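Pyridoxal kinase (Lactobacillus plantarum, PDB 3H74) probably catalyses the ATP-dependent phosphorylation of pyridoxal to pyridoxal 5'-phosphate, the entry step of vitamin B6 salvage. Local coordinates at residues Leu24-Leu27 and Thr28-Tyr32; Leu42-Thr46 and Ser47-Thr51; Phe65-Trp68 and Thr69-Leu73; Gln115-Gln118 and Gly119-Gln122; Leu235-Ala238 and Asn239-Asn243. One frame throughout, in Å; residues are numbered along the deposited sequence.

Contact 1 (Leu24-Leu27 and Thr28-Tyr32); sequences LPVL and TAMQY
Tyr32 folds back on Leu27, five residues earlier, where helix 19-29 ends. Its backbone N donates to Leu27 O at 3.1 Å, and CB lies 3.4 Å from Leu27 O. With CG beside the backbone N (chi1 -67°), the ring presents an edge to that carbonyl: Leu27 O lies in the ring plane, 3.4 Å from Tyr32 CD2. Leu27 CD2 approaches the CD2-CE2 side of the ring from well out of its plane, 3.9 Å from Tyr32 CD2. The hydroxyl at the tip bonds to Gly223 O, while Arg227 makes a cation-pi contact with the ring. Cut back to alanine, this position would probably leave Leu27 without its aromatic neighbour, Gly223 O without the hydroxyl and Arg227 without the ring. One turn back, Leu24 O is gripped twice by Thr28, by N and, at 2.7 Å, by OG1, from opposite faces of the carbonyl plane. Val26 CG1 runs alongside Met30, a selenomethionine, reaching SE at 4.0 Å. Gln31, with positive phi, donates its N to Thr28 O; with the Tyr32-Leu27 bond this is a Schellman motif, which turns the chain from the helix into strand 32-42 of a beta-alpha-beta unit.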
loop_
_atom_site.group_PDB
_atom_site.type_symbol
_atom_site.label_atom_id
_atom_site.label_comp_id
_atom_site.label_asym_id
_atom_site.label_seq_id
_atom_site.Cartn_x
_atom_site.Cartn_y
_atom_site.Cartn_z
ATOM N N LEU A 24 0.160 4.306 11.019
ATOM C CA LEU A 24 -0.015 4.108 12.455
ATOM C C LEU A 24 -1.271 4.788 13.000
ATOM O O LEU A 24 -2.103 4.123 13.627
ATOM C CB LEU A 24 1.235 4.526 13.244
ATOM C CG LEU A 24 2.036 3.393 13.880
ATOM C CD1 LEU A 24 3.362 3.924 14.385
ATOM C CD2 LEU A 24 1.253 2.714 15.011
ATOM N N PRO A 25 -1.412 6.112 12.805
ATOM C CA PRO A 25 -2.642 6.763 13.262
ATOM C C PRO A 25 -3.918 6.171 12.649
ATOM O O PRO A 25 -4.891 5.936 13.367
ATOM C CB PRO A 25 -2.443 8.230 12.836
ATOM C CG PRO A 25 -0.949 8.398 12.818
ATOM C CD PRO A 25 -0.457 7.095 12.262
ATOM N N VAL A 26 -3.915 5.911 11.346
ATOM C CA VAL A 26 -5.105 5.415 10.677
ATOM C C VAL A 26 -5.540 4.052 11.227
ATOM O O VAL A 26 -6.701 3.856 11.594
ATOM C CB VAL A 26 -4.880 5.374 9.149
ATOM C CG1 VAL A 26 -5.977 4.577 8.442
ATOM C CG2 VAL A 26 -4.806 6.793 8.588
ATOM N N LEU A 27 -4.607 3.110 11.304
ATOM C CA LEU A 27 -4.956 1.764 11.725
ATOM C C LEU A 27 -5.222 1.680 13.226
ATOM O O LEU A 27 -6.072 0.913 13.665
ATOM C CB LEU A 27 -3.906 0.764 11.242
ATOM C CG LEU A 27 -3.981 0.548 9.719
ATOM C CD1 LEU A 27 -2.674 -0.023 9.192
ATOM C CD2 LEU A 27 -5.165 -0.330 9.327
ATOM N N THR A 28 -4.533 2.493 14.010
ATOM C CA THR A 28 -4.856 2.605 15.432
ATOM C C THR A 28 -6.296 3.102 15.595
ATOM O O THR A 28 -7.068 2.532 16.373
ATOM C CB THR A 28 -3.863 3.527 16.151
ATOM O OG1 THR A 28 -2.552 2.966 16.047
ATOM C CG2 THR A 28 -4.207 3.677 17.631
ATOM N N ALA A 29 -6.678 4.131 14.843
ATOM C CA ALA A 29 -8.042 4.651 14.930
ATOM C C ALA A 29 -9.061 3.596 14.531
ATOM O O ALA A 29 -10.177 3.576 15.047
ATOM C CB ALA A 29 -8.193 5.898 14.075
HETATM N N MSE A 30 -8.681 2.695 13.642
HETATM C CA MSE A 30 -9.540 1.596 13.191
HETATM C C MSE A 30 -9.472 0.388 14.127
HETATM O O MSE A 30 -9.910 -0.658 13.752
HETATM C CB MSE A 30 -9.164 1.188 11.740
HETATM C CG MSE A 30 -9.370 2.367 10.694
HETATM SE SE MSE A 30 -8.985 1.979 8.772
HETATM C CE MSE A 30 -10.190 0.458 9.298
ATOM N N GLN A 31 -8.897 0.554 15.297
ATOM C CA GLN A 31 -9.002 -0.429 16.382
ATOM C C GLN A 31 -8.048 -1.648 16.154
ATOM O O GLN A 31 -8.285 -2.707 16.616
ATOM C CB GLN A 31 -10.472 -0.854 16.604
ATOM C CG GLN A 31 -11.510 0.309 16.550
ATOM C CD GLN A 31 -12.944 -0.231 16.709
ATOM O OE1 GLN A 31 -13.141 -0.738 17.620
ATOM N NE2 GLN A 31 -13.719 -0.364 15.668
ATOM N N TYR A 32 -6.925 -1.430 15.551
ATOM C CA TYR A 32 -5.869 -2.405 15.475
ATOM C C TYR A 32 -4.774 -2.177 16.497
ATOM O O TYR A 32 -4.424 -1.081 16.750
ATOM C CB TYR A 32 -5.235 -2.407 14.046
ATOM C CG TYR A 32 -6.182 -2.908 12.974
ATOM C CD1 TYR A 32 -6.271 -4.256 12.683
ATOM C CD2 TYR A 32 -6.997 -2.039 12.298
ATOM C CE1 TYR A 32 -7.145 -4.709 11.743
ATOM C CE2 TYR A 32 -7.871 -2.491 11.363
ATOM C CZ TYR A 32 -7.931 -3.845 11.087
ATOM O OH TYR A 32 -8.768 -4.364 10.162
#

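Contact 2 (Leu42-Thr46 and Ser47-Thr51); sequences LSTHT and SGYGT
Between Thr44 and Tyr49 the backbone curls without regular structure, after turning a corner at Ser43, and Gly48 passes through a positive phi of 115° that a side chain would hardly tolerate. This is the connection from strand 32-42 to strand 54-55, the edge strand of the central mixed sheet in this ribokinase-type fold. An aromatic pair braces it: the edge of the Tyr49 ring points at the face of His45 in a T-shaped (edge-to-face) arrangement, planes at 67°, with Tyr49 CE2 3.4 Å from His45 CE1. Both ring nitrogens of the imidazole are also engaged. Ser47 N donates to His45 ND1 at 3.1 Å, only slightly out of the ring plane, while NE2 bonds to Arg258 O; the two bonds should restrain rotation of the ring. Thr44 comes over a face of Tyr49, its CB 3.9 Å from the ring centroid in a CH-pi contact. Its OG1 sits between the backbone N and the carbonyl carbon (chi1 70°), a rotamer that carries the hydroxyl to His45 O, to which it donates. One water fills the curl, donating to His45 O and Gly50 O and accepting from Tyr49 N. A second water joins the hydroxyls of two successive residues, 2.5 Å from Thr46 OG1 and 2.7 Å from Ser47 OG.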
loop_
_atom_site.group_PDB
_atom_site.type_symbol
_atom_site.label_atom_id
_atom_site.label_comp_id
_atom_site.label_asym_id
_atom_site.label_seq_id
_atom_site.Cartn_x
_atom_site.Cartn_y
_atom_site.Cartn_z
ATOM N N LEU A 42 14.336 6.807 7.835
ATOM C CA LEU A 42 14.867 7.986 7.127
ATOM C C LEU A 42 14.628 9.245 7.924
ATOM O O LEU A 42 13.601 9.374 8.602
ATOM C CB LEU A 42 14.196 8.167 5.765
ATOM C CG LEU A 42 14.182 6.991 4.784
ATOM C CD1 LEU A 42 12.977 6.065 5.002
ATOM C CD2 LEU A 42 14.133 7.524 3.360
ATOM N N SER A 43 15.536 10.210 7.794
ATOM C CA SER A 43 15.352 11.519 8.430
ATOM C C SER A 43 14.120 12.255 7.867
ATOM O O SER A 43 13.400 12.951 8.608
ATOM C CB SER A 43 16.599 12.383 8.257
ATOM O OG SER A 43 16.958 12.459 6.885
ATOM N N THR A 44 13.920 12.131 6.554
ATOM C CA THR A 44 12.776 12.712 5.842
ATOM C C THR A 44 12.451 11.759 4.698
ATOM O O THR A 44 13.271 10.904 4.346
ATOM C CB THR A 44 13.104 14.090 5.184
ATOM O OG1 THR A 44 14.008 13.895 4.082
ATOM C CG2 THR A 44 13.702 15.099 6.160
ATOM N N HIS A 45 11.289 11.922 4.064
ATOM C CA HIS A 45 11.076 11.170 2.840
ATOM C C HIS A 45 11.979 11.699 1.722
ATOM O O HIS A 45 12.691 12.701 1.883
ATOM C CB HIS A 45 9.589 11.032 2.446
ATOM C CG HIS A 45 8.905 12.309 2.060
ATOM N ND1 HIS A 45 9.331 13.112 1.020
ATOM C CD2 HIS A 45 7.774 12.878 2.540
ATOM C CE1 HIS A 45 8.496 14.131 0.892
ATOM N NE2 HIS A 45 7.551 14.015 1.808
ATOM N N THR A 46 11.962 10.984 0.604
ATOM C CA THR A 46 12.928 11.208 -0.466
ATOM C C THR A 46 12.476 12.215 -1.531
ATOM O O THR A 46 13.128 12.340 -2.573
ATOM C CB THR A 46 13.310 9.861 -1.137
ATOM O OG1 THR A 46 12.122 9.145 -1.485
ATOM C CG2 THR A 46 14.129 9.002 -0.189
ATOM N N SER A 47 11.394 12.948 -1.276
ATOM C CA SER A 47 10.856 13.862 -2.281
ATOM C C SER A 47 10.850 15.327 -1.822
ATOM O O SER A 47 9.839 15.829 -1.337
ATOM C CB SER A 47 9.453 13.402 -2.715
ATOM O OG SER A 47 9.483 12.090 -3.269
ATOM N N GLY A 48 11.984 16.014 -1.964
ATOM C CA GLY A 48 11.999 17.471 -1.784
ATOM C C GLY A 48 12.795 18.058 -0.633
ATOM O O GLY A 48 12.845 19.277 -0.467
ATOM N N TYR A 49 13.401 17.203 0.188
ATOM C CA TYR A 49 14.186 17.672 1.330
ATOM C C TYR A 49 15.694 17.538 1.096
ATOM O O TYR A 49 16.478 17.787 2.014
ATOM C CB TYR A 49 13.837 16.880 2.594
ATOM C CG TYR A 49 12.402 16.949 3.051
ATOM C CD1 TYR A 49 11.961 17.989 3.868
ATOM C CD2 TYR A 49 11.504 15.939 2.719
ATOM C CE1 TYR A 49 10.639 18.029 4.325
ATOM C CE2 TYR A 49 10.201 15.965 3.171
ATOM C CZ TYR A 49 9.770 17.006 3.958
ATOM O OH TYR A 49 8.456 17.000 4.396
ATOM N N GLY A 50 16.087 17.147 -0.115
ATOM C CA GLY A 50 17.474 16.750 -0.373
ATOM C C GLY A 50 17.731 15.355 0.185
ATOM O O GLY A 50 16.836 14.714 0.762
ATOM N N THR A 51 18.960 14.884 0.029
ATOM C CA THR A 51 19.343 13.522 0.368
ATOM C C THR A 51 19.132 13.232 1.853
ATOM O O THR A 51 19.751 13.869 2.696
ATOM C CB THR A 51 20.819 13.302 0.017
ATOM O OG1 THR A 51 21.001 13.574 -1.384
ATOM C CG2 THR A 51 21.234 11.870 0.301
HETATM O O HOH W 1 14.113 14.418 0.153
HETATM O O HOH W 2 9.781 9.993 -1.538
#

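Contact 3 (Phe65-Trp68 and Thr69-Leu73); sequences FAHW and TRAQL
Arg70 doubles back over the helical turn before it, and its guanidinium lies with one face on the backbone of Ala66 and His67. The chain leaves CB with CG beside the backbone N, then bends sharply at chi3 (-50°), which brings NH1 to 3.6 Å from Ala66 CB and NH2 to 3.6 Å from His67 CB. The imidazole of His67 takes a different first torsion, CG anti to the backbone N (chi1 179°), and its plane is turned 24° from that of the guanidinium. Thr69 keeps OG1 beside its own N, near enough to donate to Phe65 O at 2.8 Å; Thr69 N reaches the same oxygen from the opposite face of the carbonyl plane. That hydroxyl has a further partner in Gln98 NE2, which ties this helix to helix 86-98, where Tyr95 also stacks on the Phe65 ring. Helix 61-70 ends in a Schellman motif: Gln72 takes positive phi and gives its N to Thr69 O, and Leu73 N donates to Trp68 O at 3.1 Å in a nearly straight bond. Leu73 is thereby carried back beside the last turn, and its CD1 methyl settles 3.6 Å from Trp68 CD1, beside the CD1-CG bond of the indole. The Trp68 ring also meets Phe75, past the turn, and touches Leu37 of strand 32-42.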
loop_
_atom_site.group_PDB
_atom_site.type_symbol
_atom_site.label_atom_id
_atom_site.label_comp_id
_atom_site.label_asym_id
_atom_site.label_seq_id
_atom_site.Cartn_x
_atom_site.Cartn_y
_atom_site.Cartn_z
ATOM N N PHE A 65 12.335 -10.731 13.032
ATOM C CA PHE A 65 11.523 -11.904 12.755
ATOM C C PHE A 65 11.941 -13.091 13.618
ATOM O O PHE A 65 11.088 -13.831 14.110
ATOM C CB PHE A 65 11.573 -12.267 11.274
ATOM C CG PHE A 65 10.977 -11.215 10.363
ATOM C CD1 PHE A 65 9.842 -10.490 10.742
ATOM C CD2 PHE A 65 11.547 -10.963 9.124
ATOM C CE1 PHE A 65 9.295 -9.520 9.898
ATOM C CE2 PHE A 65 10.998 -9.997 8.276
ATOM C CZ PHE A 65 9.875 -9.273 8.678
ATOM N N ALA A 66 13.250 -13.255 13.828
ATOM C CA ALA A 66 13.738 -14.334 14.697
ATOM C C ALA A 66 13.237 -14.141 16.127
ATOM O O ALA A 66 12.801 -15.091 16.790
ATOM C CB ALA A 66 15.245 -14.382 14.668
ATOM N N HIS A 67 13.288 -12.899 16.612
ATOM C CA HIS A 67 12.800 -12.607 17.950
ATOM C C HIS A 67 11.296 -12.876 18.080
ATOM O O HIS A 67 10.850 -13.549 19.014
ATOM C CB HIS A 67 13.130 -11.175 18.366
ATOM C CG HIS A 67 12.613 -10.830 19.720
ATOM N ND1 HIS A 67 12.161 -9.568 20.058
ATOM C CD2 HIS A 67 12.450 -11.599 20.822
ATOM C CE1 HIS A 67 11.759 -9.578 21.315
ATOM N NE2 HIS A 67 11.919 -10.797 21.800
ATOM N N TRP A 68 10.509 -12.332 17.155
ATOM C CA TRP A 68 9.070 -12.557 17.200
ATOM C C TRP A 68 8.730 -14.049 17.167
ATOM O O TRP A 68 7.818 -14.487 17.859
ATOM C CB TRP A 68 8.378 -11.840 16.054
ATOM C CG TRP A 68 8.403 -10.337 16.143
ATOM C CD1 TRP A 68 8.800 -9.568 17.200
ATOM C CD2 TRP A 68 7.968 -9.436 15.129
ATOM N NE1 TRP A 68 8.644 -8.231 16.902
ATOM C CE2 TRP A 68 8.128 -8.126 15.635
ATOM C CE3 TRP A 68 7.462 -9.608 13.832
ATOM C CZ2 TRP A 68 7.799 -6.992 14.879
ATOM C CZ3 TRP A 68 7.133 -8.485 13.085
ATOM C CH2 TRP A 68 7.300 -7.190 13.615
ATOM N N THR A 69 9.473 -14.819 16.374
ATOM C CA THR A 69 9.296 -16.272 16.321
ATOM C C THR A 69 9.566 -16.910 17.690
ATOM O O THR A 69 8.729 -17.659 18.205
ATOM C CB THR A 69 10.185 -16.893 15.237
ATOM O OG1 THR A 69 9.807 -16.364 13.958
ATOM C CG2 THR A 69 10.040 -18.421 15.208
ATOM N N ARG A 70 10.701 -16.575 18.297
ATOM C CA ARG A 70 11.049 -17.148 19.609
ATOM C C ARG A 70 10.037 -16.741 20.680
ATOM O O ARG A 70 9.747 -17.509 21.595
ATOM C CB ARG A 70 12.471 -16.748 20.041
ATOM C CG ARG A 70 13.609 -17.245 19.136
ATOM C CD ARG A 70 15.006 -16.947 19.690
ATOM N NE ARG A 70 15.138 -15.558 20.078
ATOM C CZ ARG A 70 15.631 -14.582 19.319
ATOM N NH1 ARG A 70 16.109 -14.811 18.100
ATOM N NH2 ARG A 70 15.659 -13.350 19.797
ATOM N N ALA A 71 9.510 -15.522 20.567
ATOM C CA ALA A 71 8.548 -14.992 21.532
ATOM C C ALA A 71 7.125 -15.504 21.279
ATOM O O ALA A 71 6.202 -15.193 22.042
ATOM C CB ALA A 71 8.584 -13.458 21.524
ATOM N N GLN A 72 6.958 -16.279 20.210
ATOM C CA GLN A 72 5.672 -16.911 19.871
ATOM C C GLN A 72 4.575 -15.899 19.556
ATOM O O GLN A 72 3.403 -16.095 19.898
ATOM C CB GLN A 72 5.227 -17.895 20.962
ATOM C CG GLN A 72 6.130 -19.117 21.090
ATOM C CD GLN A 72 5.639 -20.078 22.148
ATOM O OE1 GLN A 72 5.898 -19.894 23.338
ATOM N NE2 GLN A 72 4.914 -21.105 21.722
ATOM N N LEU A 73 4.956 -14.818 18.884
ATOM C CA LEU A 73 3.985 -13.805 18.498
ATOM C C LEU A 73 3.182 -14.239 17.280
ATOM O O LEU A 73 3.707 -14.865 16.357
ATOM C CB LEU A 73 4.662 -12.455 18.255
ATOM C CG LEU A 73 5.397 -11.847 19.448
ATOM C CD1 LEU A 73 5.869 -10.449 19.111
ATOM C CD2 LEU A 73 4.531 -11.811 20.696
#

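Contact 4 (Gln115-Gln118 and Gly119-Gln122)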
loop_
_atom_site.group_PDB
_atom_site.type_symbol
_atom_site.label_atom_id
_atom_site.label_comp_id
_atom_site.label_asym_id
_atom_site.label_seq_id
_atom_site.Cartn_x
_atom_site.Cartn_y
_atom_site.Cartn_z
ATOM N N GLN A 115 7.958 4.239 -15.271
ATOM C CA GLN A 115 9.342 3.897 -14.950
ATOM C C GLN A 115 9.490 3.312 -13.553
ATOM O O GLN A 115 8.794 3.718 -12.622
ATOM C CB GLN A 115 10.263 5.123 -15.082
ATOM C CG GLN A 115 10.284 5.800 -16.461
ATOM C CD GLN A 115 10.927 4.955 -17.554
ATOM O OE1 GLN A 115 11.616 3.970 -17.287
ATOM N NE2 GLN A 115 10.701 5.350 -18.801
ATOM N N LEU A 116 10.412 2.369 -13.415
ATOM C CA LEU A 116 10.866 1.917 -12.108
ATOM C C LEU A 116 11.425 3.091 -11.321
ATOM O O LEU A 116 12.057 3.979 -11.891
ATOM C CB LEU A 116 11.961 0.867 -12.281
ATOM C CG LEU A 116 11.506 -0.539 -12.670
ATOM C CD1 LEU A 116 12.638 -1.297 -13.357
ATOM C CD2 LEU A 116 11.005 -1.296 -11.451
ATOM N N TYR A 117 11.211 3.105 -10.012
ATOM C CA TYR A 117 11.836 4.071 -9.161
ATOM C C TYR A 117 13.346 3.870 -9.176
ATOM O O TYR A 117 13.808 2.789 -9.346
ATOM C CB TYR A 117 11.309 3.981 -7.716
ATOM C CG TYR A 117 9.817 4.369 -7.566
ATOM C CD1 TYR A 117 9.297 5.532 -8.111
ATOM C CD2 TYR A 117 8.936 3.567 -6.873
ATOM C CE1 TYR A 117 7.980 5.858 -7.984
ATOM C CE2 TYR A 117 7.632 3.895 -6.731
ATOM C CZ TYR A 117 7.137 5.025 -7.304
ATOM O OH TYR A 117 5.835 5.335 -7.164
ATOM N N GLN A 118 14.067 4.971 -9.008
ATOM C CA GLN A 118 15.512 4.941 -8.953
ATOM C C GLN A 118 15.974 3.931 -7.898
ATOM O O GLN A 118 15.515 3.906 -6.833
ATOM C CB GLN A 118 16.058 6.377 -8.705
ATOM C CG GLN A 118 15.591 7.396 -9.887
ATOM C CD GLN A 118 16.352 8.793 -10.094
ATOM O OE1 GLN A 118 16.053 9.869 -9.487
ATOM N NE2 GLN A 118 17.189 8.781 -11.101
ATOM N N GLY A 119 16.810 3.023 -8.312
ATOM C CA GLY A 119 17.331 1.989 -7.426
ATOM C C GLY A 119 16.710 0.603 -7.555
ATOM O O GLY A 119 17.230 -0.351 -7.071
ATOM N N PHE A 120 15.556 0.562 -8.214
ATOM C CA PHE A 120 14.863 -0.698 -8.481
ATOM C C PHE A 120 15.143 -1.201 -9.893
ATOM O O PHE A 120 15.186 -0.425 -10.856
ATOM C CB PHE A 120 13.349 -0.554 -8.288
ATOM C CG PHE A 120 12.913 -0.372 -6.849
ATOM C CD1 PHE A 120 13.738 -0.730 -5.778
ATOM C CD2 PHE A 120 11.640 0.120 -6.572
ATOM C CE1 PHE A 120 13.307 -0.567 -4.461
ATOM C CE2 PHE A 120 11.201 0.283 -5.264
ATOM C CZ PHE A 120 12.032 -0.064 -4.203
ATOM N N ASP A 121 15.318 -2.511 -10.003
ATOM C CA ASP A 121 15.604 -3.157 -11.276
ATOM C C ASP A 121 14.759 -4.421 -11.435
ATOM O O ASP A 121 13.897 -4.706 -10.596
ATOM C CB ASP A 121 17.104 -3.470 -11.376
ATOM C CG ASP A 121 17.621 -4.284 -10.191
ATOM O OD1 ASP A 121 16.810 -4.906 -9.468
ATOM O OD2 ASP A 121 18.853 -4.309 -9.982
ATOM N N GLN A 122 15.010 -5.187 -12.496
ATOM C CA GLN A 122 14.271 -6.423 -12.751
ATOM C C GLN A 122 14.405 -7.460 -11.637
ATOM O O GLN A 122 13.475 -8.227 -11.391
ATOM C CB GLN A 122 14.666 -7.027 -14.095
ATOM C CG GLN A 122 13.957 -6.378 -15.278
ATOM C CD GLN A 122 12.485 -6.757 -15.368
ATOM O OE1 GLN A 122 12.123 -7.937 -15.330
ATOM N NE2 GLN A 122 11.628 -5.751 -15.496
HETATM O O HOH W 3 15.692 2.018 -11.945
#
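Leu116 and Phe120 close the apolar side of a tight bend, Leu116 CD2 lying 4.0 Å from Phe120 CB. The other leucine methyl, CD1, lies 3.7 Å from Phe120 O and reaches on toward the CA of Asp121. Phe120 is flanked on another side by Tyr117, whose CB stands 4.0 Å from Phe120 CD2, and its ring stacks on Tyr124 in the following helix. Tyr117 leads its own ring to a buried place beside Val109; the Tyr117 side chain is about 4 Å from a bound sulfate that probably came from the crystallisation liquor. With Leu116 shortened to alanine, the methyl contacts to Phe120 CB and Phe120 O would be lost, which would probably open a gap on the inner side of the bend. The bend is a type II beta turn from Tyr117 to Phe120, closed by Phe120 N donating to Tyr117 O at 3.0 Å; it leads from the two-stranded ribbon 111-112/115-116 into helix 122-131. Gly119, with phi 102°, occupies the position where a CB would clash with Gln118 O. The outer side is much looser. Gln118 stretches an extended chain away from the turn, touching His280 of the C-terminal polyhistidine tail. A water donates to Phe120 O at 2.7 Å and, by a weak bond, to Tyr117 O, linking the two ends of the turn. Exposed Asp121 takes the N-cap position, its OD1 accepting from Tyr124 N.

Contact 5 (Leu235-Ala238 and Asn239-Asn243); sequences LARA and NQWLN
Leu235 O is gripped by two nitrogens of Asn239, the backbone N at 3.0 Å in the usual helical bond and the side-chain ND2 at 2.6 Å. The two arrive from opposite faces of the carbonyl plane, and ND2 stands well above it. Seen from the amide the bond is better aligned: the oxygen lies almost in the plane of the Asn239 amide, and the N-H points at it with an angle of 165°. The asparagine reaches back this way because its CG lies beside its own backbone N (chi1 -78°), so a buried amide finds a polar partner on its own helix. Helix 231-251 is one of the helices packed about the central sheet of this ribokinase-type fold, and here it contacts both helix 213-226 and helix 264-274. Ala238 fits against Val220 and Ile221 of the former, while Trp241 lies against Val220 and, on the latter, Leu266, Ala269 and Ile270. Arg237 covers one face of that indole with the aliphatic part of its chain. Its CG sits 3.8 Å from the centroid of the five-membered ring of Trp241, close to the normal, in a CH-pi contact, and CD follows at 3.6 Å from Trp241 CZ2 over the six-membered ring. A bend about the CG-CD bond turns the chain beyond CD, leaving the guanidinium plane inclined at 32° to the indole, with Arg237 NE still 4.1 Å from Trp241 CZ2.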
loop_
_atom_site.group_PDB
_atom_site.type_symbol
_atom_site.label_atom_id
_atom_site.label_comp_id
_atom_site.label_asym_id
_atom_site.label_seq_id
_atom_site.Cartn_x
_atom_site.Cartn_y
_atom_site.Cartn_z
ATOM N N LEU A 235 -13.464 -0.877 -1.409
ATOM C CA LEU A 235 -12.814 -0.031 -2.404
ATOM C C LEU A 235 -13.585 1.261 -2.623
ATOM O O LEU A 235 -12.983 2.322 -2.760
ATOM C CB LEU A 235 -12.601 -0.784 -3.718
ATOM C CG LEU A 235 -11.670 -1.992 -3.635
ATOM C CD1 LEU A 235 -11.606 -2.690 -4.985
ATOM C CD2 LEU A 235 -10.262 -1.602 -3.152
ATOM N N ALA A 236 -14.912 1.176 -2.625
ATOM C CA ALA A 236 -15.746 2.368 -2.765
ATOM C C ALA A 236 -15.478 3.348 -1.616
ATOM O O ALA A 236 -15.227 4.530 -1.851
ATOM C CB ALA A 236 -17.220 1.990 -2.843
ATOM N N ARG A 237 -15.504 2.848 -0.383
ATOM C CA ARG A 237 -15.279 3.703 0.780
ATOM C C ARG A 237 -13.855 4.258 0.798
ATOM O O ARG A 237 -13.650 5.448 1.077
ATOM C CB ARG A 237 -15.575 2.958 2.075
ATOM C CG ARG A 237 -15.246 3.745 3.337
ATOM C CD ARG A 237 -15.772 3.027 4.556
ATOM N NE ARG A 237 -17.196 3.284 4.719
ATOM C CZ ARG A 237 -18.091 2.413 5.180
ATOM N NH1 ARG A 237 -19.361 2.780 5.286
ATOM N NH2 ARG A 237 -17.734 1.180 5.524
ATOM N N ALA A 238 -12.870 3.412 0.493
ATOM C CA ALA A 238 -11.477 3.842 0.524
ATOM C C ALA A 238 -11.225 4.967 -0.471
ATOM O O ALA A 238 -10.536 5.941 -0.164
ATOM C CB ALA A 238 -10.549 2.675 0.266
ATOM N N ASN A 239 -11.810 4.855 -1.648
ATOM C CA ASN A 239 -11.661 5.933 -2.642
ATOM C C ASN A 239 -12.305 7.257 -2.203
ATOM O O ASN A 239 -11.768 8.303 -2.376
ATOM C CB ASN A 239 -12.176 5.413 -4.022
ATOM C CG ASN A 239 -11.139 4.518 -4.685
ATOM O OD1 ASN A 239 -10.256 4.981 -5.274
ATOM N ND2 ASN A 239 -11.210 3.271 -4.427
ATOM N N GLN A 240 -13.461 7.144 -1.602
ATOM C CA GLN A 240 -14.151 8.301 -1.099
ATOM C C GLN A 240 -13.338 8.962 0.026
ATOM O O GLN A 240 -13.188 10.140 0.064
ATOM C CB GLN A 240 -15.553 7.974 -0.566
ATOM C CG GLN A 240 -16.079 9.217 0.234
ATOM C CD GLN A 240 -17.593 9.236 0.501
ATOM O OE1 GLN A 240 -18.030 8.769 1.565
ATOM N NE2 GLN A 240 -18.360 9.787 -0.430
ATOM N N TRP A 241 -12.818 8.143 0.920
ATOM C CA TRP A 241 -12.035 8.670 2.067
ATOM C C TRP A 241 -10.716 9.311 1.610
ATOM O O TRP A 241 -10.329 10.332 2.091
ATOM C CB TRP A 241 -11.805 7.497 3.037
ATOM C CG TRP A 241 -12.977 7.203 3.950
ATOM C CD1 TRP A 241 -14.177 7.796 3.953
ATOM C CD2 TRP A 241 -12.967 6.287 5.033
ATOM N NE1 TRP A 241 -14.935 7.299 4.979
ATOM C CE2 TRP A 241 -14.202 6.382 5.661
ATOM C CE3 TRP A 241 -12.022 5.422 5.552
ATOM C CZ2 TRP A 241 -14.539 5.595 6.778
ATOM C CZ3 TRP A 241 -12.361 4.648 6.685
ATOM C CH2 TRP A 241 -13.609 4.755 7.249
ATOM N N LEU A 242 -10.067 8.708 0.626
ATOM C CA LEU A 242 -8.842 9.312 0.079
ATOM C C LEU A 242 -9.170 10.668 -0.641
ATOM O O LEU A 242 -8.478 11.589 -0.471
ATOM C CB LEU A 242 -8.132 8.356 -0.876
ATOM C CG LEU A 242 -6.831 8.908 -1.446
ATOM C CD1 LEU A 242 -5.760 9.010 -0.285
ATOM C CD2 LEU A 242 -6.366 7.999 -2.696
ATOM N N ASN A 243 -10.277 10.669 -1.367
ATOM C CA ASN A 243 -10.751 11.899 -2.014
ATOM C C ASN A 243 -10.950 12.999 -0.962
ATOM O O ASN A 243 -10.512 14.136 -1.137
ATOM C CB ASN A 243 -12.049 11.586 -2.761
ATOM C CG ASN A 243 -12.477 12.688 -3.712
ATOM O OD1 ASN A 243 -13.475 13.362 -3.466
ATOM N ND2 ASN A 243 -11.756 12.857 -4.803
#

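Contacts 1 and 5 are partly buried helix segments that both pack on helix 264-274, their nearest atoms about 5 Å apart, whereas contacts 2, 3 and 4 lie at the surface. Contacts 1 and 3 end helices with the same Schellman signature, yet the first faces strands 4-13 and 32-42 with buried apolar groups, while the second carries mostly exposed side chains. Contact 5 remains within a helix. Contacts 2 and 4 have no helical scaffold: glycines with positive phi and bridging waters shape their bends. A side chain shares a carbonyl with the backbone in contacts 1, 3 and 5, through threonine hydroxyls in two and an amide in the third.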